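Local coordinates for peroxisomal fatty acid beta-oxidation multifunctional protein MFP2 (Arabidopsis thaliana, PDB 2WTB), which catalyses hydration of long-chain enoyl-CoAs and NAD-dependent dehydrogenation of 3-hydroxyacyl-CoAs in peroxisomal fatty acid beta-oxidation during seed germination, at residues A126-P131 against T195-W200; T329-S334 against K481-T486; P337-E342 against Y386-D391. One frame throughout, in Å; residues are numbered along the deposited sequence.

Contact 1: residues A126-P131 against T195-W200; sequences ARISAP and TTARRW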
loop_
_atom_site.group_PDB
_atom_site.type_symbol
_atom_site.label_atom_id
_atom_site.label_comp_id
_atom_site.label_asym_id
_atom_site.label_seq_id
_atom_site.Cartn_x
_atom_site.Cartn_y
_atom_site.Cartn_z
ATOM N N ALA A 126 -20.071 -11.583 25.158
ATOM C CA ALA A 126 -20.477 -10.183 25.076
ATOM C C ALA A 126 -19.253 -9.318 24.803
ATOM O O ALA A 126 -18.123 -9.755 25.021
ATOM C CB ALA A 126 -21.166 -9.748 26.358
ATOM N N ARG A 127 -19.467 -8.095 24.331
ATOM C CA ARG A 127 -18.345 -7.221 23.991
ATOM C C ARG A 127 -18.492 -5.787 24.491
ATOM O O ARG A 127 -19.445 -5.086 24.147
ATOM C CB ARG A 127 -18.101 -7.234 22.480
ATOM C CG ARG A 127 -17.497 -8.532 21.988
ATOM C CD ARG A 127 -18.092 -8.960 20.662
ATOM N NE ARG A 127 -18.332 -10.395 20.673
ATOM C CZ ARG A 127 -19.519 -10.950 20.887
ATOM N NH1 ARG A 127 -20.588 -10.191 21.077
ATOM N NH2 ARG A 127 -19.640 -12.267 20.886
ATOM N N ILE A 128 -17.534 -5.359 25.305
ATOM C CA ILE A 128 -17.457 -3.975 25.748
ATOM C C ILE A 128 -16.292 -3.302 25.036
ATOM O O ILE A 128 -15.212 -3.880 24.931
ATOM C CB ILE A 128 -17.241 -3.875 27.266
ATOM C CG1 ILE A 128 -18.238 -4.769 28.004
ATOM C CG2 ILE A 128 -17.363 -2.431 27.725
ATOM C CD1 ILE A 128 -19.667 -4.579 27.550
ATOM N N SER A 129 -16.509 -2.087 24.545
ATOM C CA SER A 129 -15.480 -1.404 23.770
ATOM C C SER A 129 -15.356 0.077 24.114
ATOM O O SER A 129 -16.320 0.712 24.545
ATOM C CB SER A 129 -15.748 -1.565 22.271
ATOM O OG SER A 129 -14.683 -1.038 21.500
ATOM N N ALA A 130 -14.157 0.613 23.919
ATOM C CA ALA A 130 -13.904 2.034 24.101
ATOM C C ALA A 130 -14.320 2.783 22.841
ATOM O O ALA A 130 -14.288 2.222 21.746
ATOM C CB ALA A 130 -12.435 2.273 24.408
ATOM N N PRO A 131 -14.704 4.058 22.994
ATOM C CA PRO A 131 -15.309 4.898 21.955
ATOM C C PRO A 131 -14.845 4.651 20.516
ATOM O O PRO A 131 -15.620 4.110 19.728
ATOM C CB PRO A 131 -14.947 6.308 22.414
ATOM C CG PRO A 131 -15.006 6.201 23.905
ATOM C CD PRO A 131 -14.554 4.796 24.261
ATOM N N THR A 195 -14.135 -2.677 34.275
ATOM C CA THR A 195 -15.169 -2.661 35.305
ATOM C C THR A 195 -16.525 -3.033 34.717
ATOM O O THR A 195 -17.254 -3.858 35.270
ATOM C CB THR A 195 -15.278 -1.279 35.979
ATOM O OG1 THR A 195 -14.210 -1.121 36.918
ATOM C CG2 THR A 195 -16.600 -1.147 36.708
ATOM N N THR A 196 -16.863 -2.414 33.592
ATOM C CA THR A 196 -18.110 -2.716 32.906
ATOM C C THR A 196 -18.149 -4.184 32.492
ATOM O O THR A 196 -19.173 -4.850 32.636
ATOM C CB THR A 196 -18.297 -1.824 31.665
ATOM O OG1 THR A 196 -18.370 -0.449 32.067
ATOM C CG2 THR A 196 -19.573 -2.196 30.925
ATOM N N ALA A 197 -17.026 -4.690 31.997
ATOM C CA ALA A 197 -16.967 -6.063 31.506
ATOM C C ALA A 197 -17.209 -7.091 32.608
ATOM O O ALA A 197 -17.978 -8.037 32.420
ATOM C CB ALA A 197 -15.644 -6.328 30.800
ATOM N N ARG A 198 -16.559 -6.911 33.756
ATOM C CA ARG A 198 -16.736 -7.848 34.864
ATOM C C ARG A 198 -18.148 -7.758 35.455
ATOM O O ARG A 198 -18.704 -8.759 35.905
ATOM C CB ARG A 198 -15.663 -7.660 35.947
ATOM C CG ARG A 198 -15.726 -6.339 36.687
ATOM C CD ARG A 198 -14.935 -6.382 37.991
ATOM N NE ARG A 198 -13.494 -6.495 37.778
ATOM C CZ ARG A 198 -12.750 -7.513 38.201
ATOM N NH1 ARG A 198 -13.307 -8.514 38.871
ATOM N NH2 ARG A 198 -11.445 -7.528 37.963
ATOM N N ARG A 199 -18.724 -6.561 35.442
ATOM C CA ARG A 199 -20.110 -6.382 35.855
ATOM C C ARG A 199 -21.038 -7.097 34.875
ATOM O O ARG A 199 -22.022 -7.727 35.272
ATOM C CB ARG A 199 -20.467 -4.897 35.914
ATOM C CG ARG A 199 -21.904 -4.627 36.337
ATOM C CD ARG A 199 -22.301 -3.173 36.101
ATOM N NE ARG A 199 -22.407 -2.860 34.679
ATOM C CZ ARG A 199 -23.487 -3.099 33.940
ATOM N NH1 ARG A 199 -24.558 -3.656 34.489
ATOM N NH2 ARG A 199 -23.497 -2.783 32.651
ATOM N N TRP A 200 -20.715 -6.995 33.590
ATOM C CA TRP A 200 -21.494 -7.650 32.548
ATOM C C TRP A 200 -21.400 -9.166 32.700
ATOM O O TRP A 200 -22.401 -9.874 32.585
ATOM C CB TRP A 200 -20.993 -7.220 31.165
ATOM C CG TRP A 200 -21.964 -7.485 30.052
ATOM C CD1 TRP A 200 -22.248 -8.693 29.482
ATOM C CD2 TRP A 200 -22.770 -6.519 29.365
ATOM N NE1 TRP A 200 -23.185 -8.538 28.489
ATOM C CE2 TRP A 200 -23.522 -7.213 28.398
ATOM C CE3 TRP A 200 -22.934 -5.135 29.480
ATOM C CZ2 TRP A 200 -24.423 -6.572 27.549
ATOM C CZ3 TRP A 200 -23.830 -4.498 28.634
ATOM C CH2 TRP A 200 -24.561 -5.217 27.682
#
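Ala-126 opens the contact by setting its methyl group against the pyrrole part of the Trp-200 indole: CB lies 3.2 Å from Trp-200 NE1, approaching the ring obliquely. The next residue, Arg-127, turns to the other side of the strand, where its NE and NH2 bond the carbonyls of Ala-121 and Met-122 at the end of helix 116-123. Ile-128 comes back to the helix and carries most of the contact, touching Thr-196, Ala-197 and, one turn on, Trp-200. Its CG2 meets Thr-196 CG2 methyl to methyl at 3.9 Å, while CG1 lies 3.9 Å from Ala-197 CA and also nears the CB of that residue. At the tip, CD1 reaches the benzo ring of Trp-200, 3.8 Å from CE3 and toward the rim. Trp-200 can serve both Ala-126 and Ile-128 because its CG stands opposite the backbone N (chi1 -162°), which lays the indole along the strand; Lys-209 adds a cation-pi contact to the same ring. Thr-196 offers only carbon here, since its OG1 is bonded back to Glu-192 O, just ahead of helix 193-205. Beyond Ile-128 the chain moves away from the helix. The two axes approach to 8.6 Å and run nearly antiparallel, at 162°, a spacing to which the small Ala-126 and Ala-197 probably contribute. A helix laid against a largely parallel sheet, here covering strand 126-129 and, through Ala-197, strand 105-109, is the layered alpha/beta build of the crotonase fold in the enoyl-CoA hydratase/isomerase region.

Contact 2: residues T329-S334 against K481-T486; sequences TALILS and KKIKKT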
loop_
_atom_site.group_PDB
_atom_site.type_symbol
_atom_site.label_atom_id
_atom_site.label_comp_id
_atom_site.label_asym_id
_atom_site.label_seq_id
_atom_site.Cartn_x
_atom_site.Cartn_y
_atom_site.Cartn_z
ATOM N N THR A 329 -0.716 20.992 -0.749
ATOM C CA THR A 329 -1.928 20.321 -0.293
ATOM C C THR A 329 -1.598 19.186 0.669
ATOM O O THR A 329 -2.150 19.110 1.766
ATOM C CB THR A 329 -2.743 19.760 -1.475
ATOM O OG1 THR A 329 -3.271 20.842 -2.253
ATOM C CG2 THR A 329 -3.890 18.898 -0.969
ATOM N N ALA A 330 -0.691 18.309 0.251
ATOM C CA ALA A 330 -0.280 17.174 1.071
ATOM C C ALA A 330 0.290 17.620 2.415
ATOM O O ALA A 330 0.054 16.983 3.443
ATOM C CB ALA A 330 0.735 16.326 0.322
ATOM N N LEU A 331 1.036 18.721 2.400
ATOM C CA LEU A 331 1.700 19.216 3.602
ATOM C C LEU A 331 0.733 19.801 4.634
ATOM O O LEU A 331 0.744 19.396 5.796
ATOM C CB LEU A 331 2.783 20.237 3.237
ATOM C CG LEU A 331 4.079 19.678 2.638
ATOM C CD1 LEU A 331 4.915 20.787 2.013
ATOM C CD2 LEU A 331 4.881 18.930 3.690
ATOM N N ILE A 332 -0.098 20.751 4.215
ATOM C CA ILE A 332 -1.067 21.362 5.125
ATOM C C ILE A 332 -2.102 20.351 5.615
ATOM O O ILE A 332 -2.636 20.483 6.718
ATOM C CB ILE A 332 -1.791 22.569 4.490
ATOM C CG1 ILE A 332 -2.513 22.153 3.208
ATOM C CG2 ILE A 332 -0.811 23.701 4.219
ATOM C CD1 ILE A 332 -3.280 23.279 2.550
ATOM N N LEU A 333 -2.385 19.344 4.793
ATOM C CA LEU A 333 -3.289 18.273 5.190
ATOM C C LEU A 333 -2.725 17.508 6.382
ATOM O O LEU A 333 -3.442 16.756 7.045
ATOM C CB LEU A 333 -3.547 17.316 4.024
ATOM C CG LEU A 333 -4.546 17.778 2.959
ATOM C CD1 LEU A 333 -4.764 16.693 1.908
ATOM C CD2 LEU A 333 -5.866 18.182 3.599
ATOM N N SER A 334 -1.436 17.705 6.646
ATOM C CA SER A 334 -0.775 17.080 7.787
ATOM C C SER A 334 -0.261 18.140 8.759
ATOM O O SER A 334 0.828 18.009 9.315
ATOM C CB SER A 334 0.380 16.193 7.320
ATOM O OG SER A 334 -0.078 15.172 6.450
ATOM N N LYS A 481 6.678 9.902 5.939
ATOM C CA LYS A 481 5.799 9.089 6.766
ATOM C C LYS A 481 4.700 9.945 7.393
ATOM O O LYS A 481 3.551 9.516 7.501
ATOM C CB LYS A 481 6.601 8.371 7.853
ATOM C CG LYS A 481 5.776 7.443 8.725
ATOM C CD LYS A 481 6.656 6.643 9.671
ATOM C CE LYS A 481 5.829 5.667 10.494
ATOM N NZ LYS A 481 6.676 4.821 11.381
ATOM N N LYS A 482 5.062 11.160 7.794
ATOM C CA LYS A 482 4.116 12.078 8.419
ATOM C C LYS A 482 2.967 12.444 7.481
ATOM O O LYS A 482 1.859 12.732 7.931
ATOM C CB LYS A 482 4.831 13.351 8.878
ATOM C CG LYS A 482 5.955 13.118 9.873
ATOM C CD LYS A 482 5.437 12.526 11.171
ATOM C CE LYS A 482 6.539 12.445 12.211
ATOM N NZ LYS A 482 6.041 11.907 13.507
ATOM N N ILE A 483 3.237 12.442 6.179
ATOM C CA ILE A 483 2.223 12.798 5.190
ATOM C C ILE A 483 1.685 11.574 4.453
ATOM O O ILE A 483 1.399 11.629 3.257
ATOM C CB ILE A 483 2.748 13.831 4.173
ATOM C CG1 ILE A 483 4.007 13.311 3.476
ATOM C CG2 ILE A 483 3.028 15.157 4.860
ATOM C CD1 ILE A 483 4.593 14.286 2.475
ATOM N N LYS A 484 1.558 10.470 5.181
ATOM C CA LYS A 484 0.924 9.261 4.666
ATOM C C LYS A 484 1.481 8.814 3.314
ATOM O O LYS A 484 0.750 8.287 2.474
ATOM C CB LYS A 484 -0.590 9.458 4.578
ATOM C CG LYS A 484 -1.207 10.021 5.848
ATOM C CD LYS A 484 -0.827 9.191 7.063
ATOM C CE LYS A 484 -1.535 9.687 8.316
ATOM N NZ LYS A 484 -1.224 11.114 8.610
ATOM N N LYS A 485 2.775 9.025 3.113
ATOM C CA LYS A 485 3.445 8.586 1.897
ATOM C C LYS A 485 4.323 7.379 2.200
ATOM O O LYS A 485 4.688 7.142 3.352
ATOM C CB LYS A 485 4.306 9.714 1.326
ATOM C CG LYS A 485 3.526 10.865 0.717
ATOM C CD LYS A 485 3.295 10.644 -0.765
ATOM C CE LYS A 485 2.680 11.871 -1.416
ATOM N NZ LYS A 485 1.261 12.070 -1.010
ATOM N N THR A 486 4.655 6.616 1.163
ATOM C CA THR A 486 5.612 5.522 1.291
ATOM C C THR A 486 6.905 5.895 0.579
ATOM O O THR A 486 6.962 5.907 -0.650
ATOM C CB THR A 486 5.063 4.205 0.726
ATOM O OG1 THR A 486 4.044 3.702 1.596
ATOM C CG2 THR A 486 6.171 3.167 0.610
#
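The C-terminal ends of helices 322-332 and 470-482 meet where the CA atoms of Ser-334 and Ile-483 come within 5.8 Å. The second helix is closed by a Schellman motif: Lys-484, with positive phi, is its C-prime residue and returns its N to Lys-481 O, while Lys-485 N reaches back to the carbonyl just ahead of Lys-481. Both segments belong to the NAD-binding domain of the dehydrogenase, a Rossmann fold in which a glycine pattern, consistent with dinucleotide binding, runs from the turn into helix 322-332. Ile-483, the first residue to depart from helical geometry, is the apolar centre of the contact. Its CG1 sits between the backbone N and carbonyl carbon (chi1 57°), which swings CG2 across to the opposing helix end. That methyl meets a mixed surface: Ser-334 CB at 3.8 Å, Ala-330 O also at 3.8 Å, and Leu-331 CD2 more loosely at 4.4 Å. Leu-331 starts out pointing away from this side and brings only the end of its chain back; it also touches Tyr-336 and Val-338, and so joins the contact to the strand that follows. Ala-330, buried and facing the turn, is approached by the long chain of Lys-485, whose NZ comes to 4.5 Å of Ala-330 CB. The ammonium is held by Ala-454 O, so its approach to the alanine is a loose one made by the tip. Polar contact between the segments comes from Ser-334. Its OG lies 3.5 Å from the Ile-483 CG2 methyl and gives a weak hydrogen bond to Lys-482 O at 3.4 Å.

Contact 3: residues P337-E342 against Y386-D391; sequences PVILKE and YESFRD
Lys-341 meets two aromatic rings of the 386-391 loop, crossing Tyr-386 at a slant, and its chain can be followed outward from the strand. CB, pointing at the loop, sits at the edge of the Phe-389 ring near its plane, 3.9 Å from CZ. With CG opposite the backbone N (chi1 178°), the chain is carried out from the strand toward Tyr-386. CD reaches the tyrosine first, 3.4 Å from Tyr-386 CE1. CE then lies over a face of that ring in a CH-pi contact, 3.6 Å from the Tyr-386 ring centroid and 26° off the ring normal, displaced toward the hydroxyl end. A bend at chi4 (-62°) finally turns NZ past the ring, leaving it 3.9 Å from Tyr-386 OH. The two rings brace one another: Tyr-386 directs its CD1 at the middle of the Phe-389 face, 3.8 Å above the plane. Two residues back along the strand, Ile-339 CD1 touches Ser-388 OG at 3.1 Å and comes obliquely to Phe-389 CE1 at 4.1 Å. The serine hydroxyl is hydrogen-bonded to Ser-383 OG, so the isoleucine methyl covers a polar group that already has a partner. Ile-339 and Lys-341 alternate with Val-338 and Leu-340, which face helix 322-332 on the other side of the sheet. The loop thus covers one face of the Rossmann sheet on its way from strand 380-383 to strand 394-397, with helix 403-416 packing on both aromatic residues. Across the contact lysine gives carbon rather than charge: CE, probably polarised by the neighbouring ammonium, should suit the electron-rich tyrosine face, while the ammonium forms no salt bridge with residues 386-391.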
loop_
_atom_site.group_PDB
_atom_site.type_symbol
_atom_site.label_atom_id
_atom_site.label_comp_id
_atom_site.label_asym_id
_atom_site.label_seq_id
_atom_site.Cartn_x
_atom_site.Cartn_y
_atom_site.Cartn_z
ATOM N N PRO A 337 2.683 24.142 8.380
ATOM C CA PRO A 337 2.588 25.524 7.902
ATOM C C PRO A 337 3.344 25.677 6.587
ATOM O O PRO A 337 4.568 25.555 6.567
ATOM C CB PRO A 337 3.279 26.324 9.010
ATOM C CG PRO A 337 3.184 25.458 10.222
ATOM C CD PRO A 337 3.296 24.054 9.714
ATOM N N VAL A 338 2.623 25.932 5.501
ATOM C CA VAL A 338 3.242 26.003 4.183
ATOM C C VAL A 338 3.134 27.393 3.568
ATOM O O VAL A 338 2.107 28.061 3.684
ATOM C CB VAL A 338 2.628 24.967 3.219
ATOM C CG1 VAL A 338 3.043 25.252 1.783
ATOM C CG2 VAL A 338 3.038 23.563 3.629
ATOM N N ILE A 339 4.206 27.821 2.912
ATOM C CA ILE A 339 4.236 29.127 2.272
ATOM C C ILE A 339 4.663 29.020 0.810
ATOM O O ILE A 339 5.752 28.534 0.506
ATOM C CB ILE A 339 5.174 30.092 3.019
ATOM C CG1 ILE A 339 5.536 31.280 2.131
ATOM C CG2 ILE A 339 6.432 29.371 3.469
ATOM C CD1 ILE A 339 6.605 32.167 2.719
ATOM N N LEU A 340 3.793 29.466 -0.091
ATOM C CA LEU A 340 4.091 29.453 -1.519
ATOM C C LEU A 340 4.704 30.767 -1.981
ATOM O O LEU A 340 4.229 31.845 -1.624
ATOM C CB LEU A 340 2.827 29.175 -2.337
ATOM C CG LEU A 340 2.525 27.726 -2.714
ATOM C CD1 LEU A 340 2.357 26.867 -1.472
ATOM C CD2 LEU A 340 1.284 27.658 -3.592
ATOM N N LYS A 341 5.762 30.672 -2.779
ATOM C CA LYS A 341 6.329 31.851 -3.418
ATOM C C LYS A 341 6.170 31.774 -4.931
ATOM O O LYS A 341 6.455 30.746 -5.545
ATOM C CB LYS A 341 7.804 32.025 -3.067
ATOM C CG LYS A 341 8.422 33.225 -3.759
ATOM C CD LYS A 341 9.925 33.109 -3.867
ATOM C CE LYS A 341 10.444 33.994 -4.989
ATOM N NZ LYS A 341 9.897 33.583 -6.313
ATOM N N GLU A 342 5.715 32.870 -5.526
ATOM C CA GLU A 342 5.559 32.948 -6.972
ATOM C C GLU A 342 6.201 34.212 -7.527
ATOM O O GLU A 342 6.690 35.054 -6.774
ATOM C CB GLU A 342 4.080 32.898 -7.357
ATOM C CG GLU A 342 3.556 31.499 -7.621
ATOM C CD GLU A 342 4.057 30.928 -8.934
ATOM O OE1 GLU A 342 5.166 31.304 -9.370
ATOM O OE2 GLU A 342 3.340 30.099 -9.533
ATOM N N TYR A 386 11.154 36.644 -0.517
ATOM C CA TYR A 386 11.989 35.634 0.126
ATOM C C TYR A 386 12.205 35.913 1.610
ATOM O O TYR A 386 12.650 35.038 2.350
ATOM C CB TYR A 386 13.349 35.536 -0.568
ATOM C CG TYR A 386 13.365 34.675 -1.811
ATOM C CD1 TYR A 386 13.052 33.324 -1.746
ATOM C CD2 TYR A 386 13.720 35.208 -3.041
ATOM C CE1 TYR A 386 13.075 32.531 -2.878
ATOM C CE2 TYR A 386 13.748 34.423 -4.179
ATOM C CZ TYR A 386 13.426 33.086 -4.091
ATOM O OH TYR A 386 13.453 32.304 -5.223
ATOM N N GLU A 387 11.895 37.130 2.043
ATOM C CA GLU A 387 12.126 37.523 3.432
ATOM C C GLU A 387 11.339 36.666 4.418
ATOM O O GLU A 387 11.602 36.684 5.620
ATOM C CB GLU A 387 11.800 39.004 3.637
ATOM C CG GLU A 387 12.815 39.948 3.014
ATOM C CD GLU A 387 14.218 39.733 3.554
ATOM O OE1 GLU A 387 15.187 40.007 2.816
ATOM O OE2 GLU A 387 14.352 39.286 4.713
ATOM N N SER A 388 10.372 35.915 3.902
ATOM C CA SER A 388 9.569 35.030 4.734
ATOM C C SER A 388 10.184 33.635 4.802
ATOM O O SER A 388 9.561 32.693 5.290
ATOM C CB SER A 388 8.136 34.959 4.203
ATOM O OG SER A 388 8.123 34.828 2.792
ATOM N N PHE A 389 11.414 33.515 4.314
ATOM C CA PHE A 389 12.129 32.243 4.320
ATOM C C PHE A 389 13.127 32.180 5.471
ATOM O O PHE A 389 13.781 31.161 5.685
ATOM C CB PHE A 389 12.861 32.034 2.992
ATOM C CG PHE A 389 11.958 31.651 1.856
ATOM C CD1 PHE A 389 10.835 32.404 1.557
ATOM C CD2 PHE A 389 12.242 30.545 1.075
ATOM C CE1 PHE A 389 10.006 32.054 0.509
ATOM C CE2 PHE A 389 11.420 30.192 0.027
ATOM C CZ PHE A 389 10.301 30.946 -0.257
ATOM N N ARG A 390 13.237 33.280 6.209
ATOM C CA ARG A 390 14.169 33.365 7.327
ATOM C C ARG A 390 13.765 32.430 8.461
ATOM O O ARG A 390 14.466 32.319 9.465
ATOM C CB ARG A 390 14.235 34.800 7.846
ATOM C CG ARG A 390 14.574 35.830 6.784
ATOM C CD ARG A 390 15.985 35.632 6.262
ATOM N NE ARG A 390 16.405 36.738 5.406
ATOM C CZ ARG A 390 17.635 36.883 4.925
ATOM N NH1 ARG A 390 18.573 35.993 5.217
ATOM N NH2 ARG A 390 17.928 37.921 4.156
ATOM N N ASP A 391 12.633 31.756 8.294
ATOM C CA ASP A 391 12.072 30.938 9.358
ATOM C C ASP A 391 11.784 29.514 8.887
ATOM O O ASP A 391 11.386 28.660 9.679
ATOM C CB ASP A 391 10.787 31.587 9.878
ATOM C CG ASP A 391 10.339 31.016 11.207
ATOM O OD1 ASP A 391 11.192 30.480 11.944
ATOM O OD2 ASP A 391 9.132 31.109 11.517
#

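In the fold
From the N terminus, contact 1 comes first: it closes a loop of 63 residues inside the enoyl-CoA hydratase region, joining a sheet strand to helix 193-205. It closes before contact 2 opens, and its nearest atoms stay about 19 Å from contact 2 and about 28 Å from contact 3. Contact 2 then opens at the end of helix 322-332 and closes 146 residues later, bringing an early helix of the NAD-binding domain to the turn before edge strand 486-491. Contact 3 nests within that span, tying strand 338-341 to a later crossover loop. Contacts 2 and 3 touch where Leu-331 CB meets Val-338 CG2 at 3.4 Å.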